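Local coordinates for protein inositol-1-monophosphatase SuhB (Mycobacterium tuberculosis, PDB 2Q74) that probably hydrolyses inositol 1-phosphate to free myo-inositol and phosphate with magnesium as cofactor, and forms a homodimer when magnesium binds, at residues N6-L11 against I130-A135; A19-A24 against E64-D69; T143-A148 against A220-A225; V263-A268 against D273-A278. All coordinates share one frame; numbering follows the deposited sequence.

Contacts 1 and 2 share helix 8-33: its first turn meets strand 130-138 in contact 1, and further along it pairs with helix 55-74 in contact 2, their centres about 17 Å apart. Strand 143-148 of contact 3 lies next to strand 130-138 in the seven-stranded sheet, and G134 N is 3.1 Å from A147 O. Contact 3 spans to the segment leading into strand 225-231 of the five-stranded sheet, whose strand 262-267 carries contact 4; D224 O lies 2.9 Å from A268 N. Contact 2 is nested within contact 1; 3 and 4 follow in series. Together they sample the alpha-beta-alpha-beta-alpha sandwich, with contacts 2 and 4 about 33 Å apart between centres.

Contact 1 (N6-L11 against I130-A135); sequences NEPARL and ITVAGA
P8 and A133 bring the two backbones together, with 5.8 Å between P8 CA and A133 CA, where the first turn of helix 8-33 meets strand 130-138. E7 occupies the N-cap position, and the turn is already closed by the backbone bond from L11 N to E7 O (3.0 Å). The side-chain contact is small and apolar. P8 CB, on the proline ring, meets the CG1 methyl of V132 at 3.9 Å. That methyl stands anti to the backbone N (chi1 -179°), which swings it to the helix side, while CG2 lies beside the backbone N. One residue on, the A133 methyl points toward the helix and sits against two of its residues: L11 CB lies 3.7 Å from A133 CB, and P8 O lies 3.8 Å from the same A133 CB. The leucine therefore touches with the root of its side chain and not with its branched end. V132 and A133 both face A125 of strand 120-127, forming a classic beta bulge, and both point their side chains toward the helix, where regular strand alternation would have turned one of them away. This places the bulge beneath the start of a helix that packs on the large sheet of the inositol monophosphatase fold. A148 of neighbouring strand 143-148 touches both P8 and A133, and the A133 methyl also touches R12, one residue past L11.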
loop_
_atom_site.group_PDB
_atom_site.type_symbol
_atom_site.label_atom_id
_atom_site.label_comp_id
_atom_site.label_asym_id
_atom_site.label_seq_id
_atom_site.Cartn_x
_atom_site.Cartn_y
_atom_site.Cartn_z
ATOM N N ASN A 6 -16.200 -27.960 17.195
ATOM C CA ASN A 6 -15.479 -28.246 15.934
ATOM C C ASN A 6 -16.307 -27.720 14.724
ATOM O O ASN A 6 -16.045 -28.035 13.566
ATOM C CB ASN A 6 -15.181 -29.747 15.774
ATOM C CG ASN A 6 -14.044 -30.030 14.779
ATOM O OD1 ASN A 6 -14.242 -30.009 13.567
ATOM N ND2 ASN A 6 -12.857 -30.319 15.302
ATOM N N GLU A 7 -17.298 -26.891 15.023
ATOM C CA GLU A 7 -18.146 -26.273 14.038
ATOM C C GLU A 7 -17.483 -24.985 13.621
ATOM O O GLU A 7 -16.664 -24.431 14.362
ATOM C CB GLU A 7 -19.511 -25.940 14.643
ATOM C CG GLU A 7 -19.935 -26.887 15.753
ATOM C CD GLU A 7 -21.262 -26.531 16.364
ATOM O OE1 GLU A 7 -21.997 -25.697 15.778
ATOM O OE2 GLU A 7 -21.564 -27.091 17.445
ATOM N N PRO A 8 -17.846 -24.481 12.443
ATOM C CA PRO A 8 -17.201 -23.292 11.907
ATOM C C PRO A 8 -17.141 -22.109 12.889
ATOM O O PRO A 8 -16.084 -21.456 13.009
ATOM C CB PRO A 8 -18.049 -22.939 10.683
ATOM C CG PRO A 8 -19.116 -23.950 10.589
ATOM C CD PRO A 8 -18.873 -25.032 11.543
ATOM N N ALA A 9 -18.260 -21.830 13.566
ATOM C CA ALA A 9 -18.347 -20.690 14.491
ATOM C C ALA A 9 -17.272 -20.797 15.566
ATOM O O ALA A 9 -16.576 -19.815 15.866
ATOM C CB ALA A 9 -19.719 -20.598 15.116
ATOM N N ARG A 10 -17.119 -21.998 16.122
ATOM C CA ARG A 10 -16.097 -22.251 17.143
ATOM C C ARG A 10 -14.699 -22.133 16.566
ATOM O O ARG A 10 -13.790 -21.657 17.231
ATOM C CB ARG A 10 -16.286 -23.638 17.777
ATOM N N LEU A 11 -14.529 -22.590 15.330
ATOM C CA LEU A 11 -13.221 -22.568 14.684
ATOM C C LEU A 11 -12.773 -21.136 14.373
ATOM O O LEU A 11 -11.583 -20.821 14.440
ATOM C CB LEU A 11 -13.221 -23.422 13.408
ATOM C CG LEU A 11 -12.862 -24.925 13.483
ATOM C CD1 LEU A 11 -12.086 -25.280 14.741
ATOM C CD2 LEU A 11 -14.084 -25.773 13.386
ATOM N N ILE A 130 -10.258 -28.154 2.542
ATOM C CA ILE A 130 -11.203 -27.056 2.356
ATOM C C ILE A 130 -11.152 -26.141 3.569
ATOM O O ILE A 130 -11.201 -26.618 4.690
ATOM C CB ILE A 130 -12.650 -27.572 2.203
ATOM C CG1 ILE A 130 -12.729 -28.626 1.086
ATOM C CG2 ILE A 130 -13.611 -26.402 1.938
ATOM C CD1 ILE A 130 -12.120 -28.145 -0.266
ATOM N N THR A 131 -11.072 -24.834 3.341
ATOM C CA THR A 131 -11.086 -23.851 4.419
ATOM C C THR A 131 -12.505 -23.562 4.943
ATOM O O THR A 131 -13.371 -23.040 4.239
ATOM C CB THR A 131 -10.420 -22.539 3.997
ATOM O OG1 THR A 131 -9.125 -22.815 3.442
ATOM C CG2 THR A 131 -10.236 -21.612 5.194
ATOM N N VAL A 132 -12.706 -23.914 6.208
ATOM C CA VAL A 132 -13.983 -23.825 6.905
ATOM C C VAL A 132 -14.074 -22.547 7.743
ATOM O O VAL A 132 -15.166 -22.028 8.005
ATOM C CB VAL A 132 -14.136 -25.041 7.836
ATOM C CG1 VAL A 132 -15.466 -25.001 8.562
ATOM C CG2 VAL A 132 -13.993 -26.322 7.039
ATOM N N ALA A 133 -12.918 -22.056 8.186
ATOM C CA ALA A 133 -12.866 -20.853 9.001
ATOM C C ALA A 133 -11.482 -20.226 8.949
ATOM O O ALA A 133 -10.483 -20.904 8.711
ATOM C CB ALA A 133 -13.245 -21.176 10.429
ATOM N N GLY A 134 -11.426 -18.922 9.170
ATOM C CA GLY A 134 -10.173 -18.216 8.982
ATOM C C GLY A 134 -10.133 -16.840 9.594
ATOM O O GLY A 134 -11.168 -16.249 9.875
ATOM N N ALA A 135 -8.926 -16.330 9.795
ATOM C CA ALA A 135 -8.760 -14.983 10.359
ATOM C C ALA A 135 -7.462 -14.395 9.883
ATOM O O ALA A 135 -6.425 -15.070 9.937
ATOM C CB ALA A 135 -8.794 -15.021 11.881
#

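Contact 2 (A19-A24 against E64-D69); sequences AAEAAA and ERLLRD
A22 and L67 meet between helices 8-33 and 55-74, with 7.0 Å between A22 CA and L67 CA. The A22 methyl points toward the second helix, whereas L67 leaves its own helix obliquely and turns its branched end back to the first. With CG anti to the carbonyl carbon (chi1 -74°), L67 brings CD2 to 3.9 Å from A22 CB; its CG stands slightly farther off, at 4.2 Å from A22 CB. One methyl of the leucine thus carries the closest approach. On the outer margin, L66 points toward helix 8-33, and its CD2 lies 4.2 Å from E21 OE1, a van der Waals approach beside the carboxylate. The polar end of E21 is engaged elsewhere, in a salt bridge with R70 farther along helix 55-74. The two helices form an outer helical layer on the large sheet, where A22 packs on V121 and L67 on I123. The L67 side chain is about 8 Å from that of D104, a probable magnesium ligand. Across these segments the chemistry divides by depth: alanine and leucine methyls pack on the buried side, and the E21–R70 ion pair joins the same two helices electrostatically at the partly exposed margin.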
loop_
_atom_site.group_PDB
_atom_site.type_symbol
_atom_site.label_atom_id
_atom_site.label_comp_id
_atom_site.label_asym_id
_atom_site.label_seq_id
_atom_site.Cartn_x
_atom_site.Cartn_y
_atom_site.Cartn_z
ATOM N N ALA A 19 -5.119 -14.959 15.968
ATOM C CA ALA A 19 -4.659 -13.922 15.061
ATOM C C ALA A 19 -4.366 -12.621 15.825
ATOM O O ALA A 19 -3.273 -12.023 15.680
ATOM C CB ALA A 19 -5.686 -13.686 13.967
ATOM N N ALA A 20 -5.317 -12.203 16.660
ATOM C CA ALA A 20 -5.189 -10.954 17.429
ATOM C C ALA A 20 -4.018 -11.022 18.400
ATOM O O ALA A 20 -3.224 -10.071 18.506
ATOM C CB ALA A 20 -6.463 -10.636 18.190
ATOM N N GLU A 21 -3.926 -12.142 19.116
ATOM C CA GLU A 21 -2.797 -12.402 20.006
ATOM C C GLU A 21 -1.469 -12.285 19.288
ATOM O O GLU A 21 -0.595 -11.550 19.706
ATOM C CB GLU A 21 -2.880 -13.817 20.561
ATOM C CG GLU A 21 -3.696 -13.996 21.793
ATOM C CD GLU A 21 -3.609 -15.422 22.277
ATOM O OE1 GLU A 21 -2.479 -15.893 22.544
ATOM O OE2 GLU A 21 -4.667 -16.085 22.346
ATOM N N ALA A 22 -1.327 -13.048 18.215
ATOM C CA ALA A 22 -0.082 -13.123 17.461
ATOM C C ALA A 22 0.292 -11.755 16.872
ATOM O O ALA A 22 1.460 -11.369 16.895
ATOM C CB ALA A 22 -0.183 -14.187 16.382
ATOM N N ALA A 23 -0.704 -10.994 16.418
ATOM C CA ALA A 23 -0.459 -9.650 15.912
ATOM C C ALA A 23 0.176 -8.802 17.007
ATOM O O ALA A 23 1.193 -8.139 16.787
ATOM C CB ALA A 23 -1.752 -9.015 15.425
ATOM N N ALA A 24 -0.414 -8.837 18.193
ATOM C CA ALA A 24 0.108 -8.089 19.337
ATOM C C ALA A 24 1.570 -8.453 19.639
ATOM O O ALA A 24 2.379 -7.601 20.041
ATOM C CB ALA A 24 -0.759 -8.345 20.569
ATOM N N GLU A 64 5.536 -18.142 15.219
ATOM C CA GLU A 64 5.157 -19.512 14.872
ATOM C C GLU A 64 5.093 -20.387 16.134
ATOM O O GLU A 64 4.159 -21.186 16.300
ATOM C CB GLU A 64 6.175 -20.090 13.883
ATOM C CG GLU A 64 5.921 -21.529 13.428
ATOM C CD GLU A 64 4.937 -21.628 12.295
ATOM O OE1 GLU A 64 3.941 -20.875 12.329
ATOM O OE2 GLU A 64 5.166 -22.454 11.379
ATOM N N ARG A 65 6.088 -20.225 17.010
ATOM C CA ARG A 65 6.118 -20.929 18.284
ATOM C C ARG A 65 4.907 -20.564 19.159
ATOM O O ARG A 65 4.253 -21.441 19.709
ATOM C CB ARG A 65 7.439 -20.665 19.034
ATOM C CG ARG A 65 7.771 -21.765 20.022
ATOM C CD ARG A 65 9.062 -21.544 20.774
ATOM N NE ARG A 65 10.237 -21.530 19.898
ATOM C CZ ARG A 65 10.937 -20.445 19.554
ATOM N NH1 ARG A 65 10.607 -19.238 20.001
ATOM N NH2 ARG A 65 11.986 -20.567 18.750
ATOM N N LEU A 66 4.613 -19.271 19.274
ATOM C CA LEU A 66 3.463 -18.794 20.036
ATOM C C LEU A 66 2.198 -19.477 19.572
ATOM O O LEU A 66 1.416 -19.969 20.372
ATOM C CB LEU A 66 3.315 -17.274 19.880
ATOM C CG LEU A 66 2.224 -16.524 20.668
ATOM C CD1 LEU A 66 2.527 -15.036 20.704
ATOM C CD2 LEU A 66 0.844 -16.749 20.107
ATOM N N LEU A 67 2.008 -19.511 18.263
ATOM C CA LEU A 67 0.799 -20.075 17.669
ATOM C C LEU A 67 0.685 -21.585 17.858
ATOM O O LEU A 67 -0.412 -22.102 18.102
ATOM C CB LEU A 67 0.750 -19.746 16.184
ATOM C CG LEU A 67 0.404 -18.303 15.847
ATOM C CD1 LEU A 67 0.695 -18.035 14.387
ATOM C CD2 LEU A 67 -1.050 -18.004 16.161
ATOM N N ARG A 68 1.812 -22.280 17.732
ATOM C CA ARG A 68 1.844 -23.723 17.933
ATOM C C ARG A 68 1.517 -24.101 19.374
ATOM O O ARG A 68 0.740 -25.023 19.608
ATOM C CB ARG A 68 3.207 -24.288 17.531
ATOM C CG ARG A 68 3.411 -24.362 16.013
ATOM C CD ARG A 68 4.764 -24.972 15.634
ATOM N NE ARG A 68 4.966 -24.989 14.181
ATOM C CZ ARG A 68 4.490 -25.916 13.344
ATOM N NH1 ARG A 68 3.773 -26.945 13.788
ATOM N NH2 ARG A 68 4.739 -25.810 12.044
ATOM N N ASP A 69 2.107 -23.380 20.329
ATOM C CA ASP A 69 1.863 -23.613 21.747
ATOM C C ASP A 69 0.408 -23.348 22.075
ATOM O O ASP A 69 -0.249 -24.177 22.680
ATOM C CB ASP A 69 2.768 -22.727 22.615
ATOM C CG ASP A 69 4.252 -23.074 22.468
ATOM O OD1 ASP A 69 4.567 -24.213 22.066
ATOM O OD2 ASP A 69 5.113 -22.209 22.753
#

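Contact 3 (T143-A148 against A220-A225)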
loop_
_atom_site.group_PDB
_atom_site.type_symbol
_atom_site.label_atom_id
_atom_site.label_comp_id
_atom_site.label_asym_id
_atom_site.label_seq_id
_atom_site.Cartn_x
_atom_site.Cartn_y
_atom_site.Cartn_z
ATOM N N THR A 143 -6.428 -4.413 13.268
ATOM C CA THR A 143 -7.754 -4.900 12.886
ATOM C C THR A 143 -7.680 -6.402 12.582
ATOM O O THR A 143 -6.607 -6.935 12.336
ATOM C CB THR A 143 -8.249 -4.137 11.652
ATOM O OG1 THR A 143 -7.330 -4.351 10.573
ATOM C CG2 THR A 143 -8.300 -2.647 11.928
ATOM N N VAL A 144 -8.823 -7.076 12.588
ATOM C CA VAL A 144 -8.862 -8.503 12.294
ATOM C C VAL A 144 -10.049 -8.814 11.394
ATOM O O VAL A 144 -11.199 -8.474 11.695
ATOM C CB VAL A 144 -8.901 -9.377 13.583
ATOM C CG1 VAL A 144 -8.828 -10.865 13.230
ATOM C CG2 VAL A 144 -7.744 -9.027 14.510
ATOM N N TYR A 145 -9.752 -9.447 10.266
ATOM C CA TYR A 145 -10.778 -9.903 9.328
ATOM C C TYR A 145 -11.018 -11.358 9.642
ATOM O O TYR A 145 -10.063 -12.072 9.921
ATOM C CB TYR A 145 -10.270 -9.773 7.889
ATOM C CG TYR A 145 -9.917 -8.365 7.467
ATOM C CD1 TYR A 145 -8.674 -7.797 7.792
ATOM C CD2 TYR A 145 -10.824 -7.597 6.754
ATOM C CE1 TYR A 145 -8.352 -6.485 7.401
ATOM C CE2 TYR A 145 -10.522 -6.329 6.347
ATOM C CZ TYR A 145 -9.282 -5.758 6.672
ATOM O OH TYR A 145 -9.033 -4.468 6.266
ATOM N N SER A 146 -12.272 -11.808 9.581
ATOM C CA SER A 146 -12.551 -13.231 9.767
ATOM C C SER A 146 -13.808 -13.699 9.080
ATOM O O SER A 146 -14.663 -12.894 8.720
ATOM C CB SER A 146 -12.645 -13.559 11.253
ATOM O OG SER A 146 -13.643 -12.773 11.896
ATOM N N ALA A 147 -13.923 -15.014 8.912
ATOM C CA ALA A 147 -15.074 -15.606 8.263
ATOM C C ALA A 147 -15.165 -17.072 8.637
ATOM O O ALA A 147 -14.202 -17.643 9.147
ATOM C CB ALA A 147 -14.954 -15.453 6.772
ATOM N N ALA A 148 -16.333 -17.653 8.391
ATOM C CA ALA A 148 -16.562 -19.093 8.507
ATOM C C ALA A 148 -17.673 -19.516 7.527
ATOM O O ALA A 148 -18.572 -18.721 7.235
ATOM C CB ALA A 148 -16.928 -19.463 9.927
ATOM N N ALA A 220 -13.452 -6.390 1.818
ATOM C CA ALA A 220 -13.901 -5.134 2.403
ATOM C C ALA A 220 -14.382 -4.140 1.357
ATOM O O ALA A 220 -15.071 -3.189 1.691
ATOM C CB ALA A 220 -12.797 -4.521 3.186
ATOM N N GLY A 221 -14.021 -4.347 0.093
ATOM C CA GLY A 221 -14.373 -3.411 -0.985
ATOM C C GLY A 221 -13.282 -2.387 -1.250
ATOM O O GLY A 221 -13.521 -1.404 -1.925
ATOM N N ARG A 222 -12.083 -2.609 -0.731
ATOM C CA ARG A 222 -10.968 -1.692 -0.991
ATOM C C ARG A 222 -10.238 -1.999 -2.298
ATOM O O ARG A 222 -9.509 -1.163 -2.801
ATOM C CB ARG A 222 -9.996 -1.729 0.171
ATOM C CG ARG A 222 -10.685 -1.437 1.466
ATOM C CD ARG A 222 -9.710 -1.108 2.558
ATOM N NE ARG A 222 -10.350 -1.191 3.863
ATOM C CZ ARG A 222 -9.792 -0.813 5.009
ATOM N NH1 ARG A 222 -8.564 -0.297 5.035
ATOM N NH2 ARG A 222 -10.483 -0.951 6.140
ATOM N N LEU A 223 -10.425 -3.208 -2.811
ATOM C CA LEU A 223 -10.060 -3.564 -4.172
ATOM C C LEU A 223 -11.289 -4.218 -4.783
ATOM O O LEU A 223 -12.082 -4.816 -4.056
ATOM C CB LEU A 223 -8.920 -4.576 -4.192
ATOM C CG LEU A 223 -7.567 -4.132 -3.644
ATOM C CD1 LEU A 223 -6.687 -5.378 -3.623
ATOM C CD2 LEU A 223 -6.933 -2.978 -4.457
ATOM N N ASP A 224 -11.430 -4.123 -6.108
ATOM C CA ASP A 224 -12.499 -4.797 -6.826
ATOM C C ASP A 224 -12.100 -6.217 -7.197
ATOM O O ASP A 224 -12.964 -7.074 -7.397
ATOM C CB ASP A 224 -12.852 -4.029 -8.089
ATOM C CG ASP A 224 -13.553 -2.710 -7.803
ATOM O OD1 ASP A 224 -14.513 -2.638 -7.008
ATOM O OD2 ASP A 224 -13.113 -1.714 -8.393
ATOM N N ALA A 225 -10.795 -6.454 -7.330
ATOM C CA ALA A 225 -10.270 -7.790 -7.618
ATOM C C ALA A 225 -8.836 -7.949 -7.238
ATOM O O ALA A 225 -8.083 -6.966 -7.004
ATOM C CB ALA A 225 -10.400 -8.115 -9.073
#
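Y145 meets A220 and R222 from strand 143-148, whose side chains alternate between the two sides of the sheet. T143, on the same side as Y145, packs on L155 and D157 of the next strand; V144 turns to the other side, toward A137. At Y145 the ring leaves the strand with CG anti to the carbonyl carbon (chi1 -61°) and reaches the end of helix 211-220. The backbones stay well apart, with 9.0 Å between Y145 CA and A220 CA. The A220 methyl approaches the ring edge, near its plane, with its CB 4.3 Å from Y145 CE2. The hydroxyl is over one face of the R222 guanidinium, offset toward the rim: Y145 OH is 3.8 Å from R222 NH2, with ring and guanidinium planes 68° apart. This is packing, not a hydrogen bond. S146 bonds E16 through OG, and A147 packs on A153. On the other segment, G221 follows helix 211-220 with positive phi, completing a Schellman motif, and R222 extends from CG to NE to meet the tyrosine. R222 also packs on G115 of the second subunit, so the large sheet is joined to a helix C-terminus bordering the dimer interface.

Contact 4 (V263-A268 against D273-A278); sequences VVVAAA and DELLAA
V265 and L275 meet end to end between strand 262-267 and helix 272-280, the tight part of this contact. The strand and helix segments run roughly antiparallel, with 148° between their N-to-C directions, and their axes approach to 9.4 Å. Helix 272-280 follows the strand in the chain and packs back on the five-stranded sheet, as an outer helical layer of the sandwich. L275 sends its side chain toward the strand with CG anti to the backbone N (chi1 169°). Its CD2 methyl lies over both V265 and A267, touching each from the helix side: L275 CD2 is 4.0 Å from V265 CG1 and 3.9 Å from A267 CB. V265 and A267 are two apart, so their side chains emerge from the same side of the strand and offer one methyl-lined surface. A225 of the neighbouring strand 225-231 touches both A267 and L275, continuing this apolar surface onto the next strand.

Whereas L275 is buried against two strand residues, L276 is partly exposed and meets V265 alone. Its side chain slants across V265, bringing L276 CD2 to 4.2 Å from V265 CG1, and it also rests on L251 of strand 249-252. Nearly one turn earlier, the exposed D273 forms a salt bridge with R249, a polar link from the helix to that edge strand. V265, A267 and L275 themselves make an attachment without polar groups, one that depends on shape and burial.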
loop_
_atom_site.group_PDB
_atom_site.type_symbol
_atom_site.label_atom_id
_atom_site.label_comp_id
_atom_site.label_asym_id
_atom_site.label_seq_id
_atom_site.Cartn_x
_atom_site.Cartn_y
_atom_site.Cartn_z
ATOM N N VAL A 263 -2.460 -20.495 -7.982
ATOM C CA VAL A 263 -2.932 -19.359 -8.744
ATOM C C VAL A 263 -4.233 -18.923 -8.113
ATOM O O VAL A 263 -5.158 -19.722 -7.988
ATOM C CB VAL A 263 -3.171 -19.718 -10.200
ATOM C CG1 VAL A 263 -3.771 -18.535 -10.950
ATOM C CG2 VAL A 263 -1.872 -20.163 -10.834
ATOM N N VAL A 264 -4.291 -17.655 -7.712
ATOM C CA VAL A 264 -5.432 -17.113 -6.998
ATOM C C VAL A 264 -6.059 -16.008 -7.804
ATOM O O VAL A 264 -5.347 -15.073 -8.247
ATOM C CB VAL A 264 -5.018 -16.511 -5.636
ATOM C CG1 VAL A 264 -6.257 -16.061 -4.850
ATOM C CG2 VAL A 264 -4.178 -17.501 -4.835
ATOM N N VAL A 265 -7.375 -16.121 -8.003
ATOM C CA VAL A 265 -8.178 -15.034 -8.549
ATOM C C VAL A 265 -9.351 -14.770 -7.610
ATOM O O VAL A 265 -10.056 -15.687 -7.202
ATOM C CB VAL A 265 -8.658 -15.323 -9.967
ATOM C CG1 VAL A 265 -9.448 -14.134 -10.501
ATOM C CG2 VAL A 265 -7.476 -15.615 -10.872
ATOM N N ALA A 266 -9.514 -13.515 -7.215
ATOM C CA ALA A 266 -10.614 -13.105 -6.355
ATOM C C ALA A 266 -11.185 -11.799 -6.889
ATOM O O ALA A 266 -10.457 -10.851 -7.088
ATOM C CB ALA A 266 -10.136 -12.944 -4.939
ATOM N N ALA A 267 -12.484 -11.749 -7.137
ATOM C CA ALA A 267 -13.071 -10.583 -7.780
ATOM C C ALA A 267 -14.514 -10.381 -7.360
ATOM O O ALA A 267 -15.224 -11.347 -7.052
ATOM C CB ALA A 267 -12.999 -10.747 -9.292
ATOM N N ALA A 268 -14.958 -9.128 -7.359
ATOM C CA ALA A 268 -16.365 -8.850 -7.221
ATOM C C ALA A 268 -17.105 -9.621 -8.329
ATOM O O ALA A 268 -16.620 -9.718 -9.453
ATOM C CB ALA A 268 -16.628 -7.381 -7.309
ATOM N N ASP A 273 -16.108 -12.961 -14.486
ATOM C CA ASP A 273 -16.015 -13.561 -15.811
ATOM C C ASP A 273 -15.172 -12.709 -16.726
ATOM O O ASP A 273 -14.227 -13.197 -17.336
ATOM C CB ASP A 273 -17.400 -13.728 -16.440
ATOM C CG ASP A 273 -18.292 -14.651 -15.650
ATOM O OD1 ASP A 273 -17.751 -15.506 -14.918
ATOM O OD2 ASP A 273 -19.533 -14.531 -15.767
ATOM N N GLU A 274 -15.514 -11.428 -16.819
ATOM C CA GLU A 274 -14.788 -10.530 -17.692
ATOM C C GLU A 274 -13.280 -10.521 -17.374
ATOM O O GLU A 274 -12.459 -10.398 -18.281
ATOM C CB GLU A 274 -15.384 -9.126 -17.630
ATOM C CG GLU A 274 -14.706 -8.128 -18.577
ATOM C CD GLU A 274 -15.409 -6.769 -18.631
ATOM O OE1 GLU A 274 -16.313 -6.539 -17.787
ATOM O OE2 GLU A 274 -15.042 -5.927 -19.495
ATOM N N LEU A 275 -12.919 -10.660 -16.099
ATOM C CA LEU A 275 -11.509 -10.654 -15.695
ATOM C C LEU A 275 -10.815 -11.986 -16.013
ATOM O O LEU A 275 -9.659 -12.006 -16.474
ATOM C CB LEU A 275 -11.380 -10.356 -14.199
ATOM C CG LEU A 275 -10.015 -10.565 -13.522
ATOM C CD1 LEU A 275 -8.967 -9.544 -13.941
ATOM C CD2 LEU A 275 -10.226 -10.542 -12.024
ATOM N N LEU A 276 -11.512 -13.092 -15.745
ATOM C CA LEU A 276 -10.991 -14.431 -16.062
ATOM C C LEU A 276 -10.702 -14.600 -17.557
ATOM O O LEU A 276 -9.674 -15.174 -17.934
ATOM C CB LEU A 276 -11.960 -15.523 -15.598
ATOM C CG LEU A 276 -11.930 -15.810 -14.091
ATOM C CD1 LEU A 276 -13.107 -16.649 -13.628
ATOM C CD2 LEU A 276 -10.630 -16.494 -13.719
ATOM N N ALA A 277 -11.599 -14.077 -18.393
ATOM C CA ALA A 277 -11.427 -14.095 -19.843
ATOM C C ALA A 277 -10.139 -13.373 -20.253
ATOM O O ALA A 277 -9.283 -13.960 -20.923
ATOM C CB ALA A 277 -12.633 -13.462 -20.525
ATOM N N ALA A 278 -9.999 -12.111 -19.841
ATOM C CA ALA A 278 -8.799 -11.334 -20.142
ATOM C C ALA A 278 -7.518 -12.044 -19.684
ATOM O O ALA A 278 -6.503 -11.999 -20.365
ATOM C CB ALA A 278 -8.898 -9.950 -19.522
#